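Local coordinates for protein AlyGC (Glaciecola chathamensis, PDB 5GKD) that cleaves the polysaccharide alginate as a lyase of polysaccharide lyase family 6, probably by beta-elimination, at residues N204-C209 and V213-N218; V148-R153 and N169-R174; N250-N255 and G261-I266. One frame throughout, in Å; residues are numbered along the deposited sequence.

Contact 1: N204-C209 and V213-N218; sequences NYFDRC and VEIISN. With CA (calcium ion), chain E.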
loop_
_atom_site.group_PDB
_atom_site.type_symbol
_atom_site.label_atom_id
_atom_site.label_comp_id
_atom_site.label_asym_id
_atom_site.label_seq_id
_atom_site.Cartn_x
_atom_site.Cartn_y
_atom_site.Cartn_z
ATOM N N ASN A 204 13.784 -8.736 -35.814
ATOM C CA ASN A 204 13.161 -7.800 -34.894
ATOM C C ASN A 204 14.192 -6.798 -34.391
ATOM O O ASN A 204 15.394 -7.054 -34.391
ATOM C CB ASN A 204 12.527 -8.527 -33.711
ATOM C CG ASN A 204 11.600 -9.614 -34.148
ATOM O OD1 ASN A 204 10.444 -9.352 -34.494
ATOM N ND2 ASN A 204 12.095 -10.842 -34.156
ATOM N N TYR A 205 13.695 -5.655 -33.951
ATOM C CA TYR A 205 14.512 -4.580 -33.414
ATOM C C TYR A 205 14.114 -4.394 -31.958
ATOM O O TYR A 205 12.951 -4.082 -31.663
ATOM C CB TYR A 205 14.304 -3.300 -34.223
ATOM C CG TYR A 205 15.390 -2.286 -34.048
ATOM C CD1 TYR A 205 15.374 -1.421 -32.979
ATOM C CD2 TYR A 205 16.453 -2.202 -34.950
ATOM C CE1 TYR A 205 16.349 -0.496 -32.805
ATOM C CE2 TYR A 205 17.441 -1.269 -34.788
ATOM C CZ TYR A 205 17.386 -0.420 -33.705
ATOM O OH TYR A 205 18.361 0.517 -33.479
ATOM N N PHE A 206 15.059 -4.626 -31.059
ATOM C CA PHE A 206 14.874 -4.433 -29.630
ATOM C C PHE A 206 15.575 -3.131 -29.228
ATOM O O PHE A 206 16.811 -3.065 -29.175
ATOM C CB PHE A 206 15.426 -5.613 -28.841
ATOM C CG PHE A 206 14.754 -6.926 -29.133
ATOM C CD1 PHE A 206 15.093 -7.656 -30.251
ATOM C CD2 PHE A 206 13.796 -7.440 -28.270
ATOM C CE1 PHE A 206 14.484 -8.888 -30.520
ATOM C CE2 PHE A 206 13.193 -8.674 -28.538
ATOM C CZ PHE A 206 13.534 -9.389 -29.661
ATOM N N ASP A 207 14.787 -2.115 -28.953
ATOM C CA ASP A 207 15.240 -0.741 -28.725
ATOM C C ASP A 207 15.066 -0.436 -27.237
ATOM O O ASP A 207 13.942 -0.230 -26.774
ATOM C CB ASP A 207 14.432 0.213 -29.601
ATOM C CG ASP A 207 14.847 1.680 -29.450
ATOM O OD1 ASP A 207 16.015 1.973 -29.102
ATOM O OD2 ASP A 207 13.998 2.543 -29.720
ATOM N N ARG A 208 16.181 -0.419 -26.499
ATOM C CA ARG A 208 16.205 -0.114 -25.072
ATOM C C ARG A 208 15.229 -0.979 -24.277
ATOM O O ARG A 208 14.475 -0.494 -23.430
ATOM C CB ARG A 208 15.928 1.358 -24.825
ATOM C CG ARG A 208 17.010 2.283 -25.328
ATOM C CD ARG A 208 16.491 3.015 -26.509
ATOM N NE ARG A 208 16.265 4.403 -26.247
ATOM C CZ ARG A 208 15.481 5.182 -26.978
ATOM N NH1 ARG A 208 14.810 4.703 -28.021
ATOM N NH2 ARG A 208 15.368 6.452 -26.643
ATOM N N CYS A 209 15.225 -2.278 -24.572
ATOM C CA CYS A 209 14.428 -3.212 -23.784
ATOM C C CYS A 209 15.198 -3.468 -22.499
ATOM O O CYS A 209 16.169 -4.225 -22.483
ATOM C CB CYS A 209 14.148 -4.485 -24.579
ATOM S SG CYS A 209 13.126 -4.140 -26.053
ATOM N N VAL A 213 17.471 -8.681 -16.688
ATOM C CA VAL A 213 18.666 -9.247 -17.313
ATOM C C VAL A 213 18.335 -9.994 -18.606
ATOM O O VAL A 213 19.160 -10.046 -19.524
ATOM C CB VAL A 213 19.420 -10.153 -16.324
ATOM C CG1 VAL A 213 18.677 -11.455 -16.103
ATOM C CG2 VAL A 213 20.845 -10.398 -16.835
ATOM N N GLU A 214 17.151 -10.586 -18.714
ATOM C CA GLU A 214 16.778 -11.313 -19.920
ATOM C C GLU A 214 15.917 -10.420 -20.796
ATOM O O GLU A 214 14.783 -10.108 -20.438
ATOM C CB GLU A 214 16.034 -12.599 -19.589
ATOM C CG GLU A 214 16.822 -13.630 -18.804
ATOM C CD GLU A 214 15.988 -14.865 -18.572
ATOM O OE1 GLU A 214 15.014 -14.773 -17.815
ATOM O OE2 GLU A 214 16.279 -15.912 -19.172
ATOM N N ILE A 215 16.471 -9.989 -21.927
ATOM C CA ILE A 215 15.663 -9.419 -22.998
ATOM C C ILE A 215 14.830 -10.512 -23.648
ATOM O O ILE A 215 13.600 -10.428 -23.715
ATOM C CB ILE A 215 16.554 -8.723 -24.047
ATOM C CG1 ILE A 215 17.382 -7.592 -23.449
ATOM C CG2 ILE A 215 15.732 -8.211 -25.233
ATOM C CD1 ILE A 215 18.542 -7.236 -24.368
ATOM N N ILE A 216 15.505 -11.531 -24.172
ATOM C CA ILE A 216 14.899 -12.763 -24.661
ATOM C C ILE A 216 15.249 -13.878 -23.689
ATOM O O ILE A 216 16.411 -14.027 -23.304
ATOM C CB ILE A 216 15.397 -13.121 -26.073
ATOM C CG1 ILE A 216 15.030 -12.020 -27.071
ATOM C CG2 ILE A 216 14.863 -14.474 -26.474
ATOM C CD1 ILE A 216 15.494 -12.283 -28.488
ATOM N N SER A 217 14.257 -14.662 -23.302
ATOM C CA SER A 217 14.434 -15.783 -22.386
ATOM C C SER A 217 14.002 -17.028 -23.146
ATOM O O SER A 217 12.802 -17.296 -23.260
ATOM C CB SER A 217 13.615 -15.581 -21.112
ATOM O OG SER A 217 13.842 -16.600 -20.141
ATOM N N ASN A 218 14.957 -17.763 -23.721
ATOM C CA ASN A 218 14.609 -18.986 -24.429
ATOM C C ASN A 218 14.459 -20.126 -23.429
ATOM O O ASN A 218 15.367 -20.382 -22.637
ATOM C CB ASN A 218 15.651 -19.336 -25.487
ATOM C CG ASN A 218 15.159 -20.399 -26.430
ATOM O OD1 ASN A 218 14.344 -20.127 -27.311
ATOM N ND2 ASN A 218 15.620 -21.628 -26.232
HETATM CA CA CA E . 13.953 -13.440 -16.065
HETATM O O HOH W 1 16.046 -13.843 -14.774
#

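Contact 2: V148-R153 and N169-R174; sequences VTMAVR and NYFGPR. With PO4 (phosphate ion), chain G.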
loop_
_atom_site.group_PDB
_atom_site.type_symbol
_atom_site.label_atom_id
_atom_site.label_comp_id
_atom_site.label_asym_id
_atom_site.label_seq_id
_atom_site.Cartn_x
_atom_site.Cartn_y
_atom_site.Cartn_z
ATOM N N VAL A 148 6.168 -10.808 -18.823
ATOM C CA VAL A 148 6.842 -10.713 -20.107
ATOM C C VAL A 148 5.960 -9.930 -21.084
ATOM O O VAL A 148 4.726 -9.923 -20.977
ATOM C CB VAL A 148 7.175 -12.131 -20.611
ATOM C CG1 VAL A 148 5.924 -12.893 -20.926
ATOM C CG2 VAL A 148 8.122 -12.094 -21.840
ATOM N N THR A 149 6.596 -9.186 -21.988
ATOM C CA THR A 149 5.813 -8.482 -22.998
ATOM C C THR A 149 5.165 -9.477 -23.955
ATOM O O THR A 149 3.965 -9.399 -24.236
ATOM C CB THR A 149 6.687 -7.476 -23.750
ATOM O OG1 THR A 149 7.307 -6.593 -22.807
ATOM C CG2 THR A 149 5.859 -6.635 -24.738
ATOM N N MET A 150 5.928 -10.454 -24.413
ATOM C CA MET A 150 5.437 -11.431 -25.371
ATOM C C MET A 150 6.002 -12.800 -25.049
ATOM O O MET A 150 7.196 -12.929 -24.781
ATOM C CB MET A 150 5.823 -11.068 -26.794
ATOM C CG MET A 150 5.405 -12.117 -27.801
ATOM S SD MET A 150 5.685 -11.556 -29.472
ATOM C CE MET A 150 4.836 -12.841 -30.386
ATOM N N ALA A 151 5.146 -13.817 -25.100
ATOM C CA ALA A 151 5.576 -15.175 -24.833
ATOM C C ALA A 151 4.920 -16.142 -25.816
ATOM O O ALA A 151 3.848 -15.875 -26.360
ATOM C CB ALA A 151 5.260 -15.575 -23.387
ATOM N N VAL A 152 5.596 -17.257 -26.054
ATOM C CA VAL A 152 5.050 -18.421 -26.749
ATOM C C VAL A 152 4.791 -19.478 -25.689
ATOM O O VAL A 152 5.719 -19.873 -24.978
ATOM C CB VAL A 152 6.030 -18.958 -27.805
ATOM C CG1 VAL A 152 5.596 -20.328 -28.280
ATOM C CG2 VAL A 152 6.166 -17.997 -28.960
ATOM N N ARG A 153 3.547 -19.916 -25.560
ATOM C CA ARG A 153 3.180 -20.933 -24.585
ATOM C C ARG A 153 3.274 -22.317 -25.199
ATOM O O ARG A 153 2.989 -22.512 -26.375
ATOM C CB ARG A 153 1.747 -20.749 -24.074
ATOM C CG ARG A 153 1.528 -19.613 -23.141
ATOM C CD ARG A 153 2.132 -19.871 -21.777
ATOM N NE ARG A 153 1.187 -20.318 -20.757
ATOM C CZ ARG A 153 1.565 -21.046 -19.711
ATOM N NH1 ARG A 153 2.833 -21.428 -19.603
ATOM N NH2 ARG A 153 0.697 -21.424 -18.787
ATOM N N ASN A 169 9.294 -7.014 -35.901
ATOM C CA ASN A 169 8.587 -6.260 -34.881
ATOM C C ASN A 169 9.498 -5.199 -34.283
ATOM O O ASN A 169 10.725 -5.360 -34.221
ATOM C CB ASN A 169 8.077 -7.182 -33.783
ATOM C CG ASN A 169 7.051 -8.167 -34.300
ATOM O OD1 ASN A 169 5.953 -7.773 -34.678
ATOM N ND2 ASN A 169 7.404 -9.450 -34.324
ATOM N N TYR A 170 8.897 -4.087 -33.882
ATOM C CA TYR A 170 9.585 -3.069 -33.099
ATOM C C TYR A 170 9.247 -3.317 -31.643
ATOM O O TYR A 170 8.117 -3.074 -31.209
ATOM C CB TYR A 170 9.190 -1.659 -33.520
ATOM C CG TYR A 170 9.817 -0.552 -32.670
ATOM C CD1 TYR A 170 11.197 -0.371 -32.627
ATOM C CD2 TYR A 170 9.019 0.321 -31.940
ATOM C CE1 TYR A 170 11.767 0.642 -31.865
ATOM C CE2 TYR A 170 9.567 1.328 -31.182
ATOM C CZ TYR A 170 10.942 1.483 -31.134
ATOM O OH TYR A 170 11.475 2.488 -30.369
ATOM N N PHE A 171 10.216 -3.832 -30.901
ATOM C CA PHE A 171 10.113 -3.903 -29.452
ATOM C C PHE A 171 10.755 -2.632 -28.920
ATOM O O PHE A 171 11.981 -2.549 -28.767
ATOM C CB PHE A 171 10.770 -5.166 -28.911
ATOM C CG PHE A 171 10.080 -6.445 -29.340
ATOM C CD1 PHE A 171 8.886 -6.831 -28.764
ATOM C CD2 PHE A 171 10.634 -7.263 -30.311
ATOM C CE1 PHE A 171 8.245 -8.009 -29.156
ATOM C CE2 PHE A 171 9.991 -8.444 -30.702
ATOM C CZ PHE A 171 8.800 -8.807 -30.125
ATOM N N GLY A 172 9.914 -1.625 -28.661
ATOM C CA GLY A 172 10.368 -0.346 -28.196
ATOM C C GLY A 172 10.746 -0.360 -26.733
ATOM O O GLY A 172 10.685 -1.375 -26.049
ATOM N N PRO A 173 11.142 0.807 -26.244
ATOM C CA PRO A 173 11.658 0.927 -24.873
ATOM C C PRO A 173 10.758 0.301 -23.811
ATOM O O PRO A 173 9.549 0.525 -23.770
ATOM C CB PRO A 173 11.778 2.442 -24.687
ATOM C CG PRO A 173 12.111 2.954 -26.087
ATOM C CD PRO A 173 11.334 2.045 -27.033
ATOM N N ARG A 174 11.370 -0.499 -22.945
ATOM C CA ARG A 174 10.703 -1.072 -21.786
ATOM C C ARG A 174 11.535 -0.691 -20.574
ATOM O O ARG A 174 12.695 -1.107 -20.481
ATOM C CB ARG A 174 10.561 -2.591 -21.855
ATOM C CG ARG A 174 10.050 -3.121 -20.527
ATOM C CD ARG A 174 9.548 -4.532 -20.546
ATOM N NE ARG A 174 9.015 -4.843 -19.225
ATOM C CZ ARG A 174 8.249 -5.883 -18.935
ATOM N NH1 ARG A 174 7.911 -6.752 -19.874
ATOM N NH2 ARG A 174 7.816 -6.040 -17.690
HETATM P P PO4 G . -2.325 -19.877 -19.170
HETATM O O1 PO4 G . -1.789 -20.299 -20.519
HETATM O O2 PO4 G . -3.822 -20.087 -19.065
HETATM O O3 PO4 G . -1.984 -18.420 -18.974
HETATM O O4 PO4 G . -1.678 -20.702 -18.082
#

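Contact 3: N250-N255 and G261-I266; sequences NVFFGN and GGIRVI. With CO3 (carbonate ion), chain J.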
loop_
_atom_site.group_PDB
_atom_site.type_symbol
_atom_site.label_atom_id
_atom_site.label_comp_id
_atom_site.label_asym_id
_atom_site.label_seq_id
_atom_site.Cartn_x
_atom_site.Cartn_y
_atom_site.Cartn_z
ATOM N N ASN A 250 22.784 -12.221 -35.083
ATOM C CA ASN A 250 22.273 -11.115 -34.300
ATOM C C ASN A 250 23.327 -10.033 -34.120
ATOM O O ASN A 250 24.532 -10.283 -34.186
ATOM C CB ASN A 250 21.801 -11.615 -32.936
ATOM C CG ASN A 250 20.701 -12.645 -33.064
ATOM O OD1 ASN A 250 19.563 -12.305 -33.388
ATOM N ND2 ASN A 250 21.041 -13.909 -32.854
ATOM N N VAL A 251 22.855 -8.822 -33.859
ATOM C CA VAL A 251 23.693 -7.639 -33.727
ATOM C C VAL A 251 23.315 -6.891 -32.449
ATOM O O VAL A 251 22.149 -6.537 -32.255
ATOM C CB VAL A 251 23.549 -6.718 -34.955
ATOM C CG1 VAL A 251 24.282 -5.405 -34.724
ATOM C CG2 VAL A 251 24.059 -7.404 -36.211
ATOM N N PHE A 252 24.309 -6.609 -31.607
ATOM C CA PHE A 252 24.130 -5.935 -30.324
ATOM C C PHE A 252 24.929 -4.636 -30.333
ATOM O O PHE A 252 26.169 -4.664 -30.312
ATOM C CB PHE A 252 24.606 -6.807 -29.165
ATOM C CG PHE A 252 23.857 -8.092 -28.992
ATOM C CD1 PHE A 252 24.059 -9.157 -29.847
ATOM C CD2 PHE A 252 23.004 -8.255 -27.919
ATOM C CE1 PHE A 252 23.384 -10.349 -29.651
ATOM C CE2 PHE A 252 22.322 -9.431 -27.716
ATOM C CZ PHE A 252 22.503 -10.479 -28.582
ATOM N N PHE A 253 24.240 -3.505 -30.354
ATOM C CA PHE A 253 24.891 -2.191 -30.278
ATOM C C PHE A 253 24.698 -1.664 -28.868
ATOM O O PHE A 253 23.687 -1.034 -28.562
ATOM C CB PHE A 253 24.319 -1.209 -31.294
ATOM C CG PHE A 253 24.658 -1.537 -32.716
ATOM C CD1 PHE A 253 25.973 -1.700 -33.105
ATOM C CD2 PHE A 253 23.669 -1.659 -33.658
ATOM C CE1 PHE A 253 26.278 -2.004 -34.412
ATOM C CE2 PHE A 253 23.975 -1.945 -34.969
ATOM C CZ PHE A 253 25.277 -2.116 -35.345
ATOM N N GLY A 254 25.679 -1.926 -28.003
ATOM C CA GLY A 254 25.597 -1.438 -26.634
ATOM C C GLY A 254 25.869 0.045 -26.496
ATOM O O GLY A 254 25.321 0.695 -25.605
ATOM N N ASN A 255 26.723 0.599 -27.355
ATOM C CA ASN A 255 27.110 2.017 -27.298
ATOM C C ASN A 255 27.699 2.418 -25.950
ATOM O O ASN A 255 27.642 3.581 -25.576
ATOM C CB ASN A 255 25.932 2.945 -27.619
ATOM C CG ASN A 255 25.602 2.977 -29.082
ATOM O OD1 ASN A 255 26.395 2.551 -29.911
ATOM N ND2 ASN A 255 24.427 3.497 -29.414
ATOM N N GLY A 261 24.165 -6.209 -22.166
ATOM C CA GLY A 261 24.695 -7.537 -22.574
ATOM C C GLY A 261 24.405 -7.805 -24.063
ATOM O O GLY A 261 23.885 -6.935 -24.719
ATOM N N GLY A 262 24.685 -8.955 -24.653
ATOM C CA GLY A 262 25.131 -10.163 -24.058
ATOM C C GLY A 262 24.396 -11.333 -24.709
ATOM O O GLY A 262 23.189 -11.272 -24.922
ATOM N N ILE A 263 25.114 -12.406 -25.018
ATOM C CA ILE A 263 24.518 -13.723 -25.199
ATOM C C ILE A 263 24.954 -14.566 -24.007
ATOM O O ILE A 263 26.144 -14.594 -23.666
ATOM C CB ILE A 263 24.941 -14.369 -26.530
ATOM C CG1 ILE A 263 24.373 -13.592 -27.725
ATOM C CG2 ILE A 263 24.489 -15.825 -26.614
ATOM C CD1 ILE A 263 25.038 -13.971 -29.055
ATOM N N ARG A 264 23.993 -15.232 -23.363
ATOM C CA ARG A 264 24.235 -16.056 -22.181
ATOM C C ARG A 264 23.868 -17.498 -22.494
ATOM O O ARG A 264 22.713 -17.798 -22.832
ATOM C CB ARG A 264 23.435 -15.562 -20.966
ATOM C CG ARG A 264 23.594 -16.465 -19.734
ATOM C CD ARG A 264 23.277 -15.736 -18.430
ATOM N NE ARG A 264 21.894 -15.248 -18.394
ATOM C CZ ARG A 264 21.047 -15.421 -17.382
ATOM N NH1 ARG A 264 21.415 -16.069 -16.289
ATOM N NH2 ARG A 264 19.824 -14.926 -17.464
ATOM N N VAL A 265 24.846 -18.387 -22.355
ATOM C CA VAL A 265 24.740 -19.775 -22.769
ATOM C C VAL A 265 24.558 -20.638 -21.535
ATOM O O VAL A 265 25.375 -20.591 -20.612
ATOM C CB VAL A 265 25.985 -20.216 -23.557
ATOM C CG1 VAL A 265 25.818 -21.643 -24.031
ATOM C CG2 VAL A 265 26.209 -19.282 -24.722
ATOM N N ILE A 266 23.534 -21.453 -21.538
ATOM C CA ILE A 266 23.219 -22.428 -20.513
ATOM C C ILE A 266 22.647 -23.599 -21.276
ATOM O O ILE A 266 22.248 -23.425 -22.346
ATOM C CB ILE A 266 22.171 -21.932 -19.495
ATOM C CG1 ILE A 266 22.493 -20.535 -18.995
ATOM C CG2 ILE A 266 22.017 -22.930 -18.366
ATOM C CD1 ILE A 266 21.353 -19.803 -18.381
HETATM C C CO3 J . 17.784 -16.324 -14.535
HETATM O O1 CO3 J . 17.931 -15.643 -15.637
HETATM O O2 CO3 J . 18.916 -16.583 -13.954
HETATM O O3 CO3 J . 16.561 -16.719 -14.098
#

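Contact 1: N204-C209 and V213-N218
Within one coil of a right-handed parallel beta-helix, Phe-206 near the end of strand 200-207 points into the core and meets Ile-215 and Ile-216, where the chain turns a corner into the next face. No hydrogen bond joins the two segments; the contact is apolar and buried. CD2 of the Phe-206 ring lies 3.7 Å from the branch methyl CG2 of Ile-215, while its far atom CZ lies 3.7 Å from CD1 of Ile-216, whose side chain crosses that of Phe-206 at nearly a right angle. Ile-216 reaches the ring because its chain is extended past CG1 (chi2 179°). Cys-209 completes the patch, its CB standing 4.1 Å from CG2 of Ile-215, so that this one methyl touches both the cysteine and the ring. Trimming Phe-206 to an alanine would probably leave Ile-215 CG2 and Ile-216 CD1 without their aromatic partner and open a gap beside Phe-171, whose ring stacks on that of Phe-206 from the preceding coil. On the other side of the corner the chain serves the metal site. Glu-214 OE1 binds the calcium ion at 2.4 Å, sharing it with Asn-180, Glu-183, Glu-212 and a water. The second carboxylate oxygen, OE2, accepts a bond from Ser-217 OG at 2.7 Å, arriving from above the carboxylate plane (46° out of it), which helps to fix how the group is turned. Ile-215 thus points toward Phe-206 and the far end of Ile-216 reaches its ring, while Glu-214 goes to the metal. Such a turn, hydrophobic on its inner side and ligand-bearing on its outer side, is typical of the pectate-lyase-like beta-helix and its calcium-dependent sites.

Contact 2: V148-R153 and N169-R174
A Met-aromatic contact and a single side-chain hydrogen bond join Met-150 and Thr-149 to Phe-171 and Arg-174, across the interior of the beta-helix between strands 150-152 and 170-171, which lie on different faces. Sulfur SD of Met-150 comes to the rim of the Phe-171 ring, 4.2 Å from CZ; the line from the ring centroid to SD runs 87° off the normal, hence almost in the ring plane. The methionine chain is fully extended (chi1 176°), carrying the sulfur across the core to the phenylalanine. Just before strand 150-152, Arg-174 NH1 donates to Thr-149 OG1 at 3.0 Å. This bond is bent, with an angle of 136° at the hydrogen, and the oxygen is tilted from the guanidinium plane. The same NH1 also donates to the carbonyl of Gly-147, so it is held by two acceptors from one short stretch of chain. Arg-153, further along the first segment, instead grasps a phosphate ion, probably picked up from the crystallisation solution, through NE to O1 at 3.0 Å and NH2 to O4; Tyr-129 and Arg-94 share that ion. Apolar side chains filling the inside, with a polar side-chain bond just before the strand, are typical of a parallel beta-helix core.

Contact 3: N250-N255 and G261-I266
The ring of Phe-252 overlaps the backbone of Gly-261 and Gly-262 and the side chain of Ile-263. The ring stands obliquely to all three: CD2 is 3.6 Å from the carbonyl oxygen of Gly-261, CE2 is 3.5 Å from that of Gly-262, and CZ is 3.7 Å from CG1 of Ile-263. No hydrogen bond crosses the contact. The peptide between the two glycines is cis, and Gly-262 also has a positive phi (138°), a backbone angle that glycine adopts most readily. Ile-263 crosses the phenylalanine at about a right angle, and its CG1, placed anti to the carbonyl carbon (chi1 -67°), is the part that touches the ring. Next along the strand, Arg-264 turns the other way, toward the carbonate ion, probably a crystallisation component. Its NH2 donates to O1 at 2.7 Å in a nearly straight bond (165°), while the bond from NH1 to O2 is weak; Glu-214, Arg-240 and Tyr-303 complete that pocket. Within the beta-helix, Phe-252 stacks on Phe-230 of strand 224-231 and touches Leu-237 of strand 236-241, while Ile-263 leans on Asn-275 of strand 271-278 and Arg-264 packs against Thr-290 and Met-292 of strand 289-292.

Along the chain contact 2 closes first, contact 1 follows, and contact 3 comes last. Their centres are spaced about 8 Å from contact 2 to contact 1, about 9 Å from contact 1 to contact 3, and about 17 Å between contacts 2 and 3, which do not touch. Contact 1 is therefore the middle member: Asp-207 OD2 probably bonds to Tyr-170 OH at 2.6 Å on one side, and Glu-214 CG packs 3.5 Å from Arg-264 NH2 on the other. Strands 170-171 and 200-207 are neighbours in one face; 150-152, 214-219 and 263-265 belong to another. Glu-214 and Arg-264, two coils apart, both line the carbonate pocket, consistent with a place where an acidic polysaccharide is handled.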